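Local coordinates for protein ketosynthase (Streptomyces sp. MSC090213JE08, PDB 6KXD) that probably catalyses the condensation of a fatty acyl-ACP with malonyl-ACP to a 3-oxoacyl-ACP, as the ketosynthase of a highly reducing type II polyketide synthase, at residues Glu27-Ala30 and Gly31-Gly35; Met75-Ala78 and Gly79-Ala82; Glu115-Asp118 and Ile119-Leu123. All coordinates share one frame; numbering follows the deposited sequence.

Contact 1 (Glu27-Ala30 and Gly31-Gly35); sequences EYTA and GLRAG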
loop_
_atom_site.group_PDB
_atom_site.type_symbol
_atom_site.label_atom_id
_atom_site.label_comp_id
_atom_site.label_asym_id
_atom_site.label_seq_id
_atom_site.Cartn_x
_atom_site.Cartn_y
_atom_site.Cartn_z
ATOM N N GLU A 27 10.394 -24.859 8.712
ATOM C CA GLU A 27 9.571 -24.680 9.912
ATOM C C GLU A 27 8.113 -24.403 9.506
ATOM O O GLU A 27 7.191 -24.818 10.193
ATOM C CB GLU A 27 10.066 -23.512 10.751
ATOM C CG GLU A 27 10.910 -23.845 11.970
ATOM C CD GLU A 27 10.506 -23.040 13.204
ATOM O OE1 GLU A 27 9.911 -23.628 14.132
ATOM O OE2 GLU A 27 10.773 -21.819 13.246
ATOM N N TYR A 28 7.908 -23.672 8.402
ATOM C CA TYR A 28 6.572 -23.191 8.051
ATOM C C TYR A 28 5.809 -24.299 7.351
ATOM O O TYR A 28 4.656 -24.524 7.660
ATOM C CB TYR A 28 6.648 -21.955 7.153
ATOM C CG TYR A 28 5.313 -21.326 6.822
ATOM C CD1 TYR A 28 4.495 -20.851 7.824
ATOM C CD2 TYR A 28 4.917 -21.139 5.510
ATOM C CE1 TYR A 28 3.279 -20.240 7.542
ATOM C CE2 TYR A 28 3.714 -20.520 5.201
ATOM C CZ TYR A 28 2.884 -20.090 6.223
ATOM O OH TYR A 28 1.710 -19.452 5.928
ATOM N N THR A 29 6.469 -25.006 6.427
ATOM C CA THR A 29 5.875 -26.164 5.830
ATOM C C THR A 29 5.479 -27.180 6.923
ATOM O O THR A 29 4.450 -27.862 6.779
ATOM C CB THR A 29 6.812 -26.824 4.824
ATOM O OG1 THR A 29 7.303 -25.807 3.944
ATOM C CG2 THR A 29 6.120 -27.912 4.041
ATOM N N ALA A 30 6.280 -27.272 7.993
ATOM C CA ALA A 30 6.023 -28.208 9.108
ATOM C C ALA A 30 4.754 -27.755 9.821
ATOM O O ALA A 30 3.843 -28.557 10.011
ATOM C CB ALA A 30 7.175 -28.264 10.094
ATOM N N GLY A 31 4.727 -26.470 10.204
ATOM C CA GLY A 31 3.621 -25.890 10.955
ATOM C C GLY A 31 2.316 -26.087 10.216
ATOM O O GLY A 31 1.312 -26.465 10.825
ATOM N N LEU A 32 2.354 -25.894 8.893
ATOM C CA LEU A 32 1.158 -25.931 8.084
ATOM C C LEU A 32 0.625 -27.366 8.058
ATOM O O LEU A 32 -0.579 -27.578 8.163
ATOM C CB LEU A 32 1.438 -25.488 6.654
ATOM C CG LEU A 32 1.646 -23.994 6.439
ATOM C CD1 LEU A 32 2.147 -23.769 5.020
ATOM C CD2 LEU A 32 0.376 -23.204 6.717
ATOM N N ARG A 33 1.537 -28.318 7.845
ATOM C CA ARG A 33 1.203 -29.752 7.785
ATOM C C ARG A 33 0.728 -30.246 9.156
ATOM O O ARG A 33 -0.088 -31.187 9.221
ATOM C CB ARG A 33 2.391 -30.555 7.235
ATOM C CG ARG A 33 2.500 -30.507 5.719
ATOM C CD ARG A 33 3.857 -30.941 5.186
ATOM N NE ARG A 33 4.016 -32.384 5.251
ATOM C CZ ARG A 33 4.664 -33.029 6.210
ATOM N NH1 ARG A 33 4.595 -34.354 6.288
ATOM N NH2 ARG A 33 5.351 -32.340 7.104
ATOM N N ALA A 34 1.216 -29.614 10.227
ATOM C CA ALA A 34 0.953 -30.031 11.588
ATOM C C ALA A 34 -0.375 -29.509 12.124
ATOM O O ALA A 34 -0.842 -29.985 13.149
ATOM C CB ALA A 34 2.062 -29.582 12.502
ATOM N N GLY A 35 -0.948 -28.475 11.512
ATOM C CA GLY A 35 -2.036 -27.806 12.196
ATOM C C GLY A 35 -1.535 -27.098 13.433
ATOM O O GLY A 35 -2.272 -26.861 14.378
#
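Tyr28 and Leu32 form a local i to i+4 contact in the last turns of helix 24-34, on the side that packs against helix 341-355. With CG anti to the backbone N (chi1 -176°), the phenol ring of Tyr28 lies alongside the next turn. Leu32 sets its CD1 methyl over one face of that ring. CD1 is 3.9 Å from the ring centroid and 24° off the normal, a CH-pi contact. It sits toward the rim, nearest Tyr28 CE2 at 3.6 Å. The second methyl, CD2, comes 4.1 Å from Tyr28 OH. That hydroxyl is hydrogen-bonded to Leu344 O, which fixes the far end of the ring. Lacking both methyls of Leu32, an alanine here would probably leave this ring face without its CH-pi partner and open a gap beside Ala348 and Phe357.

On another side of the helix, Thr29 CG2 lies 4.0 Å from Arg33 CD. The backbone of the same turns carries i to i+4 hydrogen bonds. Leu32 N reaches Tyr28 O at 2.9 Å, and Ala34 N reaches Ala30 O at 2.8 Å. The helix then stops at Gly35, whose positive phi (67°) and weak bond from its N to Leu32 O belong to a Schellman motif.

Contact 2 (Met75-Ala78 and Gly79-Ala82); sequences MGRA and GQYA
Gln80 N and Tyr81 N bond back to Gly76 O and Arg77 O, each at 2.9 Å, and so start the first turn of helix 77-93. Arg77 and Tyr81 carry the side-chain contact, one turn apart. The Arg77 chain is bent at chi2 (62°) and chi3, which lays its methylenes across the phenol ring. Arg77 CG sits over the ring face, 3.9 Å from the centroid, in a CH-pi contact. The guanidinium then turns almost perpendicular to the ring, with the planes 87° apart. Its NH1 gives a hydrogen bond of 2.9 Å to Tyr81 OH, bent and tilted from the guanidinium plane. The same hydroxyl is hydrogen-bonded to Glu233, and Phe61 meets the Tyr81 ring edge-to-face.

This is a helix N-terminus, with Gly76 at the N-cap position. Glycine offers no side chain to the turn. Instead the carboxylate of Glu115 accepts hydrogen bonds from Ala78 N and Gly79 N.

Met75 and Gln80 pack beside this turn. Met75 CB is 3.8 Å from Gln80 CG. Gln80 is extended beyond CG, and its NE2 makes a weak bond of 3.4 Å to Met75 O as well as a hydrogen bond to Leu72 O. On the thioether side, Met75 SD lies 3.9 Å from Gly79 O.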
loop_
_atom_site.group_PDB
_atom_site.type_symbol
_atom_site.label_atom_id
_atom_site.label_comp_id
_atom_site.label_asym_id
_atom_site.label_seq_id
_atom_site.Cartn_x
_atom_site.Cartn_y
_atom_site.Cartn_z
ATOM N N MET A 75 14.055 0.318 12.180
ATOM C CA MET A 75 12.815 -0.416 11.851
ATOM C C MET A 75 12.076 -0.697 13.141
ATOM O O MET A 75 12.723 -0.979 14.157
ATOM C CB MET A 75 13.128 -1.773 11.249
ATOM C CG MET A 75 13.975 -1.708 10.032
ATOM S SD MET A 75 14.648 -3.267 9.574
ATOM C CE MET A 75 16.116 -3.338 10.608
ATOM N N GLY A 76 10.742 -0.713 13.084
ATOM C CA GLY A 76 10.026 -1.381 14.096
ATOM C C GLY A 76 9.933 -2.849 13.785
ATOM O O GLY A 76 10.539 -3.364 12.846
ATOM N N ARG A 77 9.112 -3.538 14.561
ATOM C CA ARG A 77 9.020 -4.948 14.452
ATOM C C ARG A 77 8.560 -5.379 13.052
ATOM O O ARG A 77 9.011 -6.376 12.517
ATOM C CB ARG A 77 8.105 -5.449 15.576
ATOM C CG ARG A 77 8.130 -6.956 15.748
ATOM C CD ARG A 77 9.500 -7.513 16.128
ATOM N NE ARG A 77 9.701 -7.532 17.573
ATOM C CZ ARG A 77 9.617 -8.603 18.361
ATOM N NH1 ARG A 77 9.270 -9.786 17.882
ATOM N NH2 ARG A 77 9.894 -8.474 19.647
ATOM N N ALA A 78 7.578 -4.679 12.467
ATOM C CA ALA A 78 7.070 -5.158 11.213
ATOM C C ALA A 78 8.190 -5.112 10.158
ATOM O O ALA A 78 8.308 -6.028 9.340
ATOM C CB ALA A 78 5.890 -4.347 10.774
ATOM N N GLY A 79 8.946 -4.020 10.180
ATOM C CA GLY A 79 10.080 -3.814 9.259
ATOM C C GLY A 79 11.126 -4.888 9.466
ATOM O O GLY A 79 11.629 -5.461 8.540
ATOM N N GLN A 80 11.391 -5.222 10.729
ATOM C CA GLN A 80 12.333 -6.282 10.992
ATOM C C GLN A 80 11.821 -7.589 10.409
ATOM O O GLN A 80 12.551 -8.301 9.751
ATOM C CB GLN A 80 12.681 -6.385 12.479
ATOM C CG GLN A 80 13.325 -5.127 13.002
ATOM C CD GLN A 80 13.530 -5.211 14.494
ATOM O OE1 GLN A 80 13.473 -6.288 15.078
ATOM N NE2 GLN A 80 13.835 -4.087 15.086
ATOM N N TYR A 81 10.532 -7.896 10.592
ATOM C CA TYR A 81 10.058 -9.107 10.029
ATOM C C TYR A 81 10.189 -9.118 8.510
ATOM O O TYR A 81 10.534 -10.167 7.896
ATOM C CB TYR A 81 8.594 -9.336 10.378
ATOM C CG TYR A 81 8.277 -9.584 11.824
ATOM C CD1 TYR A 81 9.229 -10.040 12.723
ATOM C CD2 TYR A 81 6.977 -9.455 12.289
ATOM C CE1 TYR A 81 8.905 -10.279 14.046
ATOM C CE2 TYR A 81 6.640 -9.718 13.606
ATOM C CZ TYR A 81 7.612 -10.156 14.485
ATOM O OH TYR A 81 7.354 -10.412 15.797
ATOM N N ALA A 82 9.920 -7.961 7.891
ATOM C CA ALA A 82 9.906 -7.873 6.460
ATOM C C ALA A 82 11.313 -8.192 5.925
ATOM O O ALA A 82 11.498 -9.008 4.997
ATOM C CB ALA A 82 9.494 -6.495 6.052
#

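Contact 3 (Glu115-Asp118 and Ile119-Leu123); sequences ESHD and IAVLL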
loop_
_atom_site.group_PDB
_atom_site.type_symbol
_atom_site.label_atom_id
_atom_site.label_comp_id
_atom_site.label_asym_id
_atom_site.label_seq_id
_atom_site.Cartn_x
_atom_site.Cartn_y
_atom_site.Cartn_z
ATOM N N GLU A 115 4.130 0.045 11.603
ATOM C CA GLU A 115 4.739 0.180 12.945
ATOM C C GLU A 115 3.759 0.876 13.883
ATOM O O GLU A 115 4.100 1.829 14.574
ATOM C CB GLU A 115 6.051 0.943 12.840
ATOM C CG GLU A 115 7.020 0.292 11.885
ATOM C CD GLU A 115 7.457 -1.149 12.078
ATOM O OE1 GLU A 115 8.405 -1.546 11.330
ATOM O OE2 GLU A 115 6.859 -1.897 12.931
ATOM N N SER A 116 2.499 0.422 13.872
ATOM C CA SER A 116 1.533 1.063 14.724
ATOM C C SER A 116 1.894 0.879 16.216
ATOM O O SER A 116 1.517 1.689 17.030
ATOM C CB SER A 116 0.137 0.599 14.385
ATOM O OG SER A 116 -0.332 1.320 13.225
ATOM N N HIS A 117 2.628 -0.176 16.543
ATOM C CA HIS A 117 3.146 -0.346 17.895
ATOM C C HIS A 117 4.059 0.816 18.273
ATOM O O HIS A 117 3.947 1.339 19.363
ATOM C CB HIS A 117 3.849 -1.695 18.060
ATOM C CG HIS A 117 4.446 -1.843 19.421
ATOM N ND1 HIS A 117 3.662 -1.884 20.572
ATOM C CD2 HIS A 117 5.731 -1.939 19.820
ATOM C CE1 HIS A 117 4.451 -2.020 21.624
ATOM N NE2 HIS A 117 5.730 -2.013 21.185
ATOM N N ASP A 118 4.994 1.190 17.378
ATOM C CA ASP A 118 5.848 2.353 17.573
ATOM C C ASP A 118 5.008 3.608 17.755
ATOM O O ASP A 118 5.359 4.477 18.527
ATOM C CB ASP A 118 6.878 2.490 16.439
ATOM C CG ASP A 118 7.923 1.396 16.467
ATOM O OD1 ASP A 118 8.175 0.881 17.561
ATOM O OD2 ASP A 118 8.487 1.087 15.398
ATOM N N ILE A 119 3.906 3.759 16.991
ATOM C CA ILE A 119 3.055 4.932 17.139
ATOM C C ILE A 119 2.517 4.950 18.584
ATOM O O ILE A 119 2.501 6.023 19.211
ATOM C CB ILE A 119 1.902 4.965 16.111
ATOM C CG1 ILE A 119 2.467 5.117 14.690
ATOM C CG2 ILE A 119 0.919 6.065 16.413
ATOM C CD1 ILE A 119 1.411 5.124 13.610
ATOM N N ALA A 120 2.117 3.784 19.062
ATOM C CA ALA A 120 1.522 3.679 20.430
ATOM C C ALA A 120 2.590 4.077 21.461
ATOM O O ALA A 120 2.370 4.937 22.301
ATOM C CB ALA A 120 1.017 2.290 20.655
ATOM N N VAL A 121 3.792 3.576 21.252
ATOM C CA VAL A 121 4.874 3.886 22.191
ATOM C C VAL A 121 5.197 5.368 22.174
ATOM O O VAL A 121 5.445 5.996 23.242
ATOM C CB VAL A 121 6.110 3.022 21.913
ATOM C CG1 VAL A 121 7.285 3.500 22.755
ATOM C CG2 VAL A 121 5.863 1.542 22.114
ATOM N N LEU A 122 5.181 5.978 20.985
ATOM C CA LEU A 122 5.312 7.421 20.891
ATOM C C LEU A 122 4.251 8.141 21.720
ATOM O O LEU A 122 4.556 9.128 22.405
ATOM C CB LEU A 122 5.212 7.880 19.433
ATOM C CG LEU A 122 6.471 7.691 18.601
ATOM C CD1 LEU A 122 6.141 7.773 17.115
ATOM C CD2 LEU A 122 7.476 8.743 18.981
ATOM N N LEU A 123 2.989 7.713 21.598
ATOM C CA LEU A 123 1.945 8.392 22.355
ATOM C C LEU A 123 2.134 8.191 23.867
ATOM O O LEU A 123 1.799 9.082 24.596
ATOM C CB LEU A 123 0.578 7.860 21.932
ATOM C CG LEU A 123 0.213 8.228 20.499
ATOM C CD1 LEU A 123 -1.124 7.610 20.128
ATOM C CD2 LEU A 123 0.210 9.739 20.316
#
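His117 has CG anti to the backbone N (chi1 177°), which brings its ring beside the next turn; in Val121, CG1 is anti to the backbone N (chi1 172°), which leaves CG2 anti to the carbonyl carbon and turned to that ring. The pair lies in the first turns of helix 116-129, just after Glu115 at the N-cap position. Val121 CG2 stands over one face of the imidazole, 4.0 Å from the centroid, in a CH-pi contact. It is shifted toward the rim and is nearest His117 NE2, at 3.7 Å. The same methyl is 3.4 Å from His117 O, so Val121 fills the angle between ring and backbone.

The other side chains face different partners. Asp118 makes a salt bridge to Arg142 and packs on Leu139, which also touches Val121. Ser116 OG is hydrogen-bonded to Asp113 O, just before the helix. Ile119, Ala120 and Leu122 pack on Leu125, Tyr136 and Phe215 of the neighbouring subunit, which places this helix at the dimer interface.

From Ile119 to Leu123, each N bonds to the carbonyl four residues back. Val121 N meets His117 O at 2.9 Å. At the start of the helix, Ile119 N meets Glu115 O at 3.1 Å.

The three contacts come in series along the chain and lie in three helices, 24-34, 77-93 and 116-129. All belong to the N-terminal beta-ketoacyl synthase part of a thiolase-like fold. Contact 1 stands apart: its centre is about 23 Å from that of contact 2 and about 32 Å from that of contact 3. It is at the end of its helix, whereas the other two are at helix starts. Contacts 2 and 3 have centres about 13 Å apart and touch. The carboxylate of Glu115, from contact 3, bridges to the start of helix 77-93. This joins the start of an interface helix to residues 75-82, which the other chain does not touch.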